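Local coordinates for protein SAP-like pentraxin (Limulus polyphemus, PDB 3FLP) that binds two calcium ions per subunit and, as a pentraxin-family invertebrate lectin built into a doubly stacked heptamer, probably recognises sugar-bearing ligands, at residues P12-P17 with I142-D147; C53-S56 with N60-I63; T47-S52 with S83-I88; F62-Y67 with V102-S107. All coordinates share one frame; numbering follows the deposited sequence.

Interaction 1: residues P12-P17 with I142-D147; sequences PGTQNP and IGQEQD. With CA (calcium ion), chain O; CA (calcium ion), chain P.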
# COMPACT_ATOMS: atom_id res chain seq x y z
N PRO A 12 17.27 46.42 5.41
CA PRO A 12 18.46 46.85 6.15
C PRO A 12 18.36 48.06 7.07
O PRO A 12 18.77 48.01 8.23
CB PRO A 12 19.50 47.07 5.05
CG PRO A 12 19.03 46.16 3.95
CD PRO A 12 17.56 46.39 3.96
N GLY A 13 17.83 49.14 6.53
CA GLY A 13 17.71 50.37 7.30
C GLY A 13 17.58 51.48 6.28
O GLY A 13 18.15 51.40 5.19
N THR A 14 16.83 52.52 6.63
CA THR A 14 16.61 53.61 5.70
C THR A 14 17.36 54.90 6.04
O THR A 14 17.47 55.29 7.20
CB THR A 14 15.10 53.91 5.59
OG1 THR A 14 14.40 52.75 5.12
CG2 THR A 14 14.84 55.07 4.64
N GLN A 15 17.88 55.54 5.00
CA GLN A 15 18.57 56.81 5.16
C GLN A 15 18.61 57.50 3.80
O GLN A 15 19.33 57.06 2.90
CB GLN A 15 19.98 56.63 5.70
CG GLN A 15 20.68 57.96 5.94
CD GLN A 15 21.95 57.83 6.75
OE1 GLN A 15 22.92 57.19 6.32
NE2 GLN A 15 21.97 58.43 7.94
N ASN A 16 17.82 58.56 3.67
CA ASN A 16 17.75 59.33 2.44
C ASN A 16 19.15 59.45 1.84
O ASN A 16 20.10 59.74 2.55
CB ASN A 16 17.19 60.72 2.73
CG ASN A 16 16.78 61.46 1.47
OD1 ASN A 16 17.61 61.73 0.60
ND2 ASN A 16 15.50 61.80 1.37
N PRO A 17 19.28 59.24 0.51
CA PRO A 17 18.24 58.91 -0.47
C PRO A 17 17.96 57.42 -0.65
O PRO A 17 17.33 57.02 -1.64
CB PRO A 17 18.78 59.54 -1.74
CG PRO A 17 20.24 59.19 -1.64
CD PRO A 17 20.57 59.47 -0.17
N ILE A 142 5.96 47.82 0.13
CA ILE A 142 6.29 47.21 1.41
C ILE A 142 7.55 47.84 2.00
O ILE A 142 8.55 48.00 1.30
CB ILE A 142 6.54 45.69 1.27
CG1 ILE A 142 5.33 45.00 0.63
CG2 ILE A 142 6.82 45.07 2.63
CD1 ILE A 142 4.06 45.06 1.44
N GLY A 143 7.50 48.20 3.28
CA GLY A 143 8.67 48.77 3.93
C GLY A 143 8.78 50.28 3.96
O GLY A 143 9.61 50.82 4.69
N GLN A 144 7.96 50.96 3.17
CA GLN A 144 7.96 52.42 3.13
C GLN A 144 6.52 52.91 3.06
O GLN A 144 5.62 52.16 2.68
CB GLN A 144 8.73 52.94 1.90
CG GLN A 144 10.21 52.53 1.78
CD GLN A 144 11.10 53.11 2.88
OE1 GLN A 144 10.79 54.14 3.48
NE2 GLN A 144 12.21 52.44 3.14
N GLU A 145 6.30 54.17 3.43
CA GLU A 145 4.97 54.78 3.41
C GLU A 145 4.91 55.68 2.17
O GLU A 145 5.73 56.58 2.02
CB GLU A 145 4.80 55.61 4.69
CG GLU A 145 3.36 55.83 5.17
CD GLU A 145 2.60 56.85 4.36
OE1 GLU A 145 3.09 57.99 4.21
OE2 GLU A 145 1.49 56.52 3.87
N GLN A 146 3.95 55.43 1.28
CA GLN A 146 3.82 56.24 0.06
C GLN A 146 3.08 57.56 0.25
O GLN A 146 2.05 57.61 0.93
CB GLN A 146 3.05 55.46 -1.02
CG GLN A 146 3.63 54.12 -1.44
CD GLN A 146 2.66 53.33 -2.31
OE1 GLN A 146 2.56 53.56 -3.52
NE2 GLN A 146 1.93 52.40 -1.70
N ASP A 147 3.62 58.63 -0.33
CA ASP A 147 2.98 59.94 -0.30
C ASP A 147 2.62 60.25 -1.74
O ASP A 147 2.01 61.27 -2.06
CB ASP A 147 3.91 61.01 0.27
CG ASP A 147 4.00 60.95 1.78
OD1 ASP A 147 3.03 60.46 2.40
OD2 ASP A 147 5.03 61.38 2.35
CA CA O . 1.24 58.88 2.77
CA CA P . 4.68 59.96 4.30
O HOH W 1 6.36 58.86 3.05
O HOH W 2 1.07 60.13 4.75
O HOH W 3 3.26 60.68 6.05
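Q144 reaches across to T14, and the two side chains, extended head on toward each other, meet through a single hydrogen bond. From CB the glutamine chain leaves with CG anti to its own carbonyl carbon (chi1 -60°) and bends at chi2, which swings the amide toward the 12-17 loop. Q144 CD stays 4.0 Å from T14 OG1, and Q144 NE2 makes the contact: it donates to T14 OG1 at 3.0 Å with an N-H...O angle of 158°. The hydroxyl oxygen lies within 2° of the amide plane, so the bond is well directed. T14 CG2 adds a looser touch, 4.0 Å from Q144 NE2. The backbones remain far apart, with 9.1 Å between T14 CA and Q144 CA, and F153, S158 and H21 pack around the glutamine.

The residues directly after Q144 supply metal ligands. E145 OE1 and D147 OD1 each bridge both calcium ions; E145 OE2 and Q146 O complete this loop's share of one ion, D147 OD2 its share of the other. D59 and N60 add ligands to the ion held by Q146 O, E154 and E157 to the ion held by D147 OD2. Water 1, a ligand of the latter ion, also donates to E145 O at 2.6 Å, tying that coordination shell to the backbone. Two calcium ions sharing acidic bridges in a loop that follows a sheet strand form the double-calcium site characteristic of pentraxins.

Interaction 2: residues C53-S56 with N60-I63; sequences CATS and NQFI. With CA (calcium ion), chain O.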
# COMPACT_ATOMS: atom_id res chain seq x y z
N CYS A 53 -0.75 50.99 0.73
CA CYS A 53 -1.53 50.96 -0.50
C CYS A 53 -1.99 52.36 -0.88
O CYS A 53 -2.60 53.06 -0.08
CB CYS A 53 -2.75 50.05 -0.34
SG CYS A 53 -3.75 49.95 -1.85
N ALA A 54 -1.70 52.77 -2.11
CA ALA A 54 -2.07 54.10 -2.56
C ALA A 54 -2.68 54.16 -3.96
O ALA A 54 -2.29 53.40 -4.85
CB ALA A 54 -0.84 55.00 -2.52
N THR A 55 -3.64 55.06 -4.13
CA THR A 55 -4.28 55.29 -5.43
C THR A 55 -3.93 56.72 -5.84
O THR A 55 -3.42 57.49 -5.03
CB THR A 55 -5.82 55.14 -5.36
OG1 THR A 55 -6.35 55.97 -4.32
CG2 THR A 55 -6.20 53.68 -5.11
N SER A 56 -4.21 57.08 -7.09
CA SER A 56 -3.89 58.43 -7.57
C SER A 56 -4.45 59.56 -6.71
O SER A 56 -3.78 60.56 -6.47
CB SER A 56 -4.37 58.60 -9.02
OG SER A 56 -5.77 58.39 -9.11
N ASN A 60 -3.04 57.31 1.02
CA ASN A 60 -3.23 56.57 2.26
C ASN A 60 -4.51 55.72 2.28
O ASN A 60 -5.32 55.82 3.20
CB ASN A 60 -3.23 57.55 3.44
CG ASN A 60 -1.87 58.21 3.66
OD1 ASN A 60 -1.01 58.21 2.77
ND2 ASN A 60 -1.67 58.78 4.85
N GLN A 61 -4.69 54.89 1.26
CA GLN A 61 -5.87 54.03 1.17
C GLN A 61 -5.91 52.98 2.28
O GLN A 61 -6.94 52.77 2.92
CB GLN A 61 -5.92 53.35 -0.20
CG GLN A 61 -6.45 54.23 -1.32
CD GLN A 61 -7.97 54.35 -1.29
OE1 GLN A 61 -8.63 53.98 -0.31
NE2 GLN A 61 -8.54 54.88 -2.37
N PHE A 62 -4.78 52.33 2.51
CA PHE A 62 -4.70 51.29 3.52
C PHE A 62 -3.24 51.17 3.95
O PHE A 62 -2.37 50.92 3.12
CB PHE A 62 -5.20 49.98 2.92
CG PHE A 62 -5.36 48.88 3.91
CD1 PHE A 62 -4.27 48.13 4.32
CD2 PHE A 62 -6.62 48.57 4.42
CE1 PHE A 62 -4.42 47.09 5.22
CE2 PHE A 62 -6.77 47.53 5.32
CZ PHE A 62 -5.67 46.79 5.72
N ILE A 63 -2.96 51.37 5.23
CA ILE A 63 -1.59 51.29 5.71
C ILE A 63 -1.49 50.61 7.06
O ILE A 63 -2.17 50.99 8.02
CB ILE A 63 -0.93 52.68 5.83
CG1 ILE A 63 -1.75 53.74 5.08
CG2 ILE A 63 0.48 52.63 5.26
CD1 ILE A 63 -1.22 55.14 5.26
CA CA O . 1.24 58.88 2.77
O HOH W 2 1.07 60.13 4.75
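C53 N donates to F62 O at 2.9 Å, the donor lying nearly along the C=O axis, and this is the firmest backbone link of a classic beta bulge in the hairpin of strands 48-55 and 60-68. C53 and F62 form an antiparallel, hydrogen-bonded pair, and Q61 is the additional residue that also faces C53. The amides of Q61 and F62 converge on one acceptor, C53 O, through weak bonds: Q61 N at 3.1 Å is bent to 129°, while F62 N is straighter but long at 3.5 Å.

Beyond the backbone, Q61 NE2 donates to T55 OG1 at 3.1 Å and 163°, with the oxygen close to the amide plane. T55 OG1 sits between its backbone N and carbonyl carbon (chi1 53°), while Q61, bent at chi2, crosses the threonine at about a right angle and brings its CG beside T55 OG1 and CG2. The other end of the Q61 amide is held by H132, and N57 provides T55 OG1 with a second partner.

At the bulge's edge N60 turns its amide to the metal site. N60 OD1 coordinates a calcium ion at 2.3 Å, and ND2 donates to water 2, itself a ligand of that ion; Q79 also binds ND2, which would fix the amide's rotation. Apolar packing across the hairpin is slight and comes down to C53 CB against F62 CB at 4.1 Å.

Interaction 3: residues T47-S52 with S83-I88; sequences TGYIFS and SSNKYI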
# COMPACT_ATOMS: atom_id res chain seq x y z
N THR A 47 7.79 53.49 15.46
CA THR A 47 6.80 53.26 14.42
C THR A 47 7.37 53.09 13.02
O THR A 47 8.25 53.84 12.59
CB THR A 47 5.80 54.41 14.40
OG1 THR A 47 5.30 54.62 15.72
CG2 THR A 47 4.63 54.09 13.46
N GLY A 48 6.85 52.10 12.31
CA GLY A 48 7.27 51.85 10.95
C GLY A 48 6.06 51.34 10.18
O GLY A 48 5.23 50.63 10.75
N TYR A 49 5.95 51.70 8.91
CA TYR A 49 4.83 51.24 8.09
C TYR A 49 5.26 50.06 7.25
O TYR A 49 6.26 50.13 6.52
CB TYR A 49 4.30 52.38 7.21
CG TYR A 49 3.66 53.46 8.04
CD1 TYR A 49 4.45 54.37 8.74
CD2 TYR A 49 2.28 53.50 8.21
CE1 TYR A 49 3.87 55.30 9.60
CE2 TYR A 49 1.69 54.42 9.07
CZ TYR A 49 2.49 55.32 9.76
OH TYR A 49 1.91 56.22 10.62
N ILE A 50 4.51 48.97 7.35
CA ILE A 50 4.83 47.74 6.63
C ILE A 50 4.17 47.61 5.27
O ILE A 50 4.84 47.50 4.25
CB ILE A 50 4.45 46.51 7.50
CG1 ILE A 50 5.20 46.59 8.83
CG2 ILE A 50 4.79 45.22 6.77
CD1 ILE A 50 4.77 45.55 9.84
N PHE A 51 2.84 47.63 5.27
CA PHE A 51 2.04 47.50 4.05
C PHE A 51 1.38 48.85 3.73
O PHE A 51 0.58 49.36 4.50
CB PHE A 51 0.99 46.40 4.27
CG PHE A 51 0.14 46.09 3.07
CD1 PHE A 51 -0.96 46.88 2.75
CD2 PHE A 51 0.40 44.96 2.29
CE1 PHE A 51 -1.79 46.56 1.68
CE2 PHE A 51 -0.42 44.63 1.22
CZ PHE A 51 -1.52 45.42 0.91
N SER A 52 1.73 49.41 2.58
CA SER A 52 1.21 50.70 2.14
C SER A 52 0.51 50.59 0.78
O SER A 52 1.12 50.16 -0.20
CB SER A 52 2.36 51.72 2.06
OG SER A 52 1.99 52.89 1.36
N SER A 83 -7.56 58.03 7.40
CA SER A 83 -8.09 58.21 8.75
C SER A 83 -6.86 58.35 9.64
O SER A 83 -5.73 58.26 9.17
CB SER A 83 -8.87 56.98 9.18
OG SER A 83 -7.99 55.87 9.34
N SER A 84 -7.08 58.57 10.93
CA SER A 84 -5.96 58.65 11.85
C SER A 84 -5.53 57.20 12.08
O SER A 84 -6.30 56.27 11.78
CB SER A 84 -6.39 59.30 13.17
OG SER A 84 -7.65 58.81 13.59
N ASN A 85 -4.33 56.98 12.58
CA ASN A 85 -3.87 55.63 12.84
C ASN A 85 -4.61 55.05 14.04
O ASN A 85 -4.67 55.67 15.10
CB ASN A 85 -2.36 55.60 13.09
CG ASN A 85 -1.56 55.83 11.82
OD1 ASN A 85 -1.70 55.09 10.84
ND2 ASN A 85 -0.72 56.86 11.83
N LYS A 86 -5.18 53.86 13.86
CA LYS A 86 -5.89 53.19 14.94
C LYS A 86 -4.97 52.10 15.48
O LYS A 86 -4.49 51.25 14.72
CB LYS A 86 -7.20 52.58 14.43
CG LYS A 86 -8.07 53.53 13.61
CD LYS A 86 -8.47 54.75 14.42
CE LYS A 86 -9.39 55.67 13.61
NZ LYS A 86 -9.81 56.85 14.41
N TYR A 87 -4.72 52.12 16.78
CA TYR A 87 -3.83 51.15 17.40
C TYR A 87 -4.52 50.19 18.36
O TYR A 87 -5.41 50.57 19.11
CB TYR A 87 -2.69 51.87 18.14
CG TYR A 87 -1.68 52.52 17.22
CD1 TYR A 87 -0.76 51.74 16.53
CD2 TYR A 87 -1.67 53.90 17.02
CE1 TYR A 87 0.16 52.33 15.66
CE2 TYR A 87 -0.75 54.49 16.15
CZ TYR A 87 0.16 53.70 15.47
OH TYR A 87 1.06 54.26 14.60
N ILE A 88 -4.08 48.94 18.32
CA ILE A 88 -4.59 47.90 19.21
C ILE A 88 -3.36 47.23 19.79
O ILE A 88 -2.48 46.77 19.06
CB ILE A 88 -5.43 46.85 18.46
CG1 ILE A 88 -6.72 47.50 17.92
CG2 ILE A 88 -5.76 45.70 19.39
CD1 ILE A 88 -7.61 46.56 17.16
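Y49, buried, meets N85 closely, whereas the partly exposed T47 and Y87 only touch at longer range. The phenol of Y49 extends from strand 48-55 toward the 83-88 segment, and the asparagine points back at it. N85 ND2 lies 3.0 Å from Y49 OH, but the N-H...O angle of 125° makes the bond weak. N85 OD1 sits at the edge of the ring, in its plane, 3.9 Å from Y49 CE2, and ring and amide planes are turned 45° apart. The asparagine is steadied from outside as well: its OD1 accepts a hydrogen bond from Q79, a stronger tie than the one to the phenol.

On the looser side, T47 CG2 approaches Y87 OH at 3.8 Å, a van der Waals touch between obliquely set side chains. With OG1 at chi1 -51°, T47 CG2 falls anti to the backbone N, on the side of the phenol oxygen. Y67 packs edge-to-face with the Y87 ring and also touches T47, so it lies against both partners.

The backbones do not pair here, since Y49 CA and N85 CA are 10.8 Å apart: strands 60-68 and 73-80 intervene in the sheet. The two tyrosines, Y49 and Y87, thus supply the reach across two strands on one surface of the seven-stranded antiparallel sheet. Y49 also touches E145 and E157, placing this arrangement beside the calcium site of the pentraxin fold.

Interaction 4: residues F62-Y67 with V102-S107; sequences FITSMY and VCHVWS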
# COMPACT_ATOMS: atom_id res chain seq x y z
N PHE A 62 -4.78 52.33 2.51
CA PHE A 62 -4.70 51.29 3.52
C PHE A 62 -3.24 51.17 3.95
O PHE A 62 -2.37 50.92 3.12
CB PHE A 62 -5.20 49.98 2.92
CG PHE A 62 -5.36 48.88 3.91
CD1 PHE A 62 -4.27 48.13 4.32
CD2 PHE A 62 -6.62 48.57 4.42
CE1 PHE A 62 -4.42 47.09 5.22
CE2 PHE A 62 -6.77 47.53 5.32
CZ PHE A 62 -5.67 46.79 5.72
N ILE A 63 -2.96 51.37 5.23
CA ILE A 63 -1.59 51.29 5.71
C ILE A 63 -1.49 50.61 7.06
O ILE A 63 -2.17 50.99 8.02
CB ILE A 63 -0.93 52.68 5.83
CG1 ILE A 63 -1.75 53.74 5.08
CG2 ILE A 63 0.48 52.63 5.26
CD1 ILE A 63 -1.22 55.14 5.26
N THR A 64 -0.63 49.60 7.14
CA THR A 64 -0.42 48.87 8.39
C THR A 64 0.88 49.38 9.00
O THR A 64 1.78 49.82 8.29
CB THR A 64 -0.28 47.35 8.16
OG1 THR A 64 0.85 47.10 7.31
CG2 THR A 64 -1.55 46.78 7.53
N SER A 65 0.97 49.31 10.32
CA SER A 65 2.16 49.77 11.02
C SER A 65 2.26 49.09 12.37
O SER A 65 1.35 48.38 12.80
CB SER A 65 2.07 51.28 11.24
OG SER A 65 0.90 51.60 11.98
N MET A 66 3.38 49.32 13.03
CA MET A 66 3.60 48.74 14.35
C MET A 66 4.65 49.55 15.07
O MET A 66 5.37 50.35 14.47
CB MET A 66 4.12 47.30 14.23
CG MET A 66 5.57 47.22 13.73
SD MET A 66 6.41 45.64 14.07
CE MET A 66 7.11 45.97 15.70
N TYR A 67 4.72 49.35 16.38
CA TYR A 67 5.73 49.96 17.21
C TYR A 67 5.69 49.22 18.52
O TYR A 67 4.71 48.53 18.82
CB TYR A 67 5.51 51.48 17.37
CG TYR A 67 4.38 51.92 18.25
CD1 TYR A 67 4.54 52.02 19.63
CD2 TYR A 67 3.17 52.32 17.70
CE1 TYR A 67 3.52 52.51 20.43
CE2 TYR A 67 2.14 52.81 18.49
CZ TYR A 67 2.33 52.90 19.85
OH TYR A 67 1.31 53.39 20.64
N VAL A 102 2.10 38.38 12.26
CA VAL A 102 1.18 39.48 12.47
C VAL A 102 0.15 39.52 11.36
O VAL A 102 0.46 39.24 10.20
CB VAL A 102 1.96 40.84 12.53
CG1 VAL A 102 1.00 42.01 12.37
CG2 VAL A 102 2.70 40.95 13.85
N CYS A 103 -1.08 39.85 11.73
CA CYS A 103 -2.13 39.93 10.75
C CYS A 103 -3.10 41.06 11.07
O CYS A 103 -3.46 41.28 12.22
CB CYS A 103 -2.88 38.59 10.67
SG CYS A 103 -3.77 38.42 9.10
N HIS A 104 -3.50 41.80 10.03
CA HIS A 104 -4.45 42.90 10.16
C HIS A 104 -5.70 42.50 9.39
O HIS A 104 -5.63 42.16 8.21
CB HIS A 104 -3.90 44.19 9.54
CG HIS A 104 -2.84 44.85 10.35
ND1 HIS A 104 -1.59 44.30 10.54
CD2 HIS A 104 -2.82 46.05 10.98
CE1 HIS A 104 -0.84 45.13 11.25
NE2 HIS A 104 -1.56 46.20 11.53
N VAL A 105 -6.84 42.53 10.07
CA VAL A 105 -8.12 42.19 9.46
C VAL A 105 -9.00 43.44 9.39
O VAL A 105 -9.28 44.06 10.41
CB VAL A 105 -8.84 41.11 10.29
CG1 VAL A 105 -10.26 40.91 9.80
CG2 VAL A 105 -8.05 39.79 10.21
N TRP A 106 -9.42 43.81 8.18
CA TRP A 106 -10.25 44.99 8.00
C TRP A 106 -11.49 44.72 7.17
O TRP A 106 -11.43 44.08 6.12
CB TRP A 106 -9.48 46.12 7.32
CG TRP A 106 -10.37 47.30 7.00
CD1 TRP A 106 -10.94 48.16 7.89
CD2 TRP A 106 -10.82 47.70 5.70
NE1 TRP A 106 -11.73 49.08 7.23
CE2 TRP A 106 -11.67 48.82 5.89
CE3 TRP A 106 -10.60 47.22 4.40
CZ2 TRP A 106 -12.30 49.47 4.82
CZ3 TRP A 106 -11.22 47.87 3.34
CH2 TRP A 106 -12.06 48.99 3.56
N SER A 107 -12.62 45.25 7.64
CA SER A 107 -13.88 45.09 6.93
C SER A 107 -14.55 46.45 6.79
O SER A 107 -14.96 47.05 7.79
CB SER A 107 -14.80 44.14 7.69
OG SER A 107 -16.02 43.97 6.99
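T64 sets its methyl on the imidazole of H104 within this buried contact. T64 CG2 stands 3.7 Å from the centroid of the H104 ring and only 13° off the ring normal, over the centre of one face, which meets the criteria for a CH-pi contact. T64 CB follows at 3.8 Å from H104 NE2. S65 O lies near the plane of the imidazole at its edge, 3.9 Å from H104 NE2, close but not hydrogen-bonded.

Further along the strands, F62 brings the edge of its ring to W106. F62 CE2 touches W106 CB at 3.7 Å, with W106 CB near the phenyl plane, and reaches the indole at W106 CE3 from 4.0 Å. The phenyl and the five-membered ring are inclined at 64°, with centroids 5.9 Å apart, and the side chains run antiparallel past one another.

A second shell anchors these groups. T64 OG1, seated between the backbone N and carbonyl carbon (chi1 61°), accepts a hydrogen bond from F51 N; that torsion leaves CG2 over the imidazole. H104 NE2 has a weak hydrogen bond to G77 O, and W106 NE1 donates to V128 O. The neighbouring C103 is joined to C37 by a disulfide within its own sheet. Strands 60-68 and 100-107 belong to the two different sheets, and their facing side chains fill the interior of the beta-sandwich, the jelly-roll core of pentraxins.

In the fold
Interaction 4 is the deepest, apolar and aromatic between the two sheets, whereas interaction 2 is a buried hairpin contact built on backbone bonds. Interactions 1 and 3 are only partly buried and each have one side-chain hydrogen bond between widely separated backbones, weak in interaction 3. Strand 48-55 serves interactions 2 and 3, strand 60-68 interactions 2 and 4, and F62 and I63 belong to both of the latter. Interactions 1 and 2 converge on one calcium ion, sharing water 2. The 142-147 segment also reaches interaction 3, where G143 N lies 2.9 Å from I50 O. Chemistry thus passes from metal coordination at the sheet's outer face to hydrophobic contact inside the sandwich.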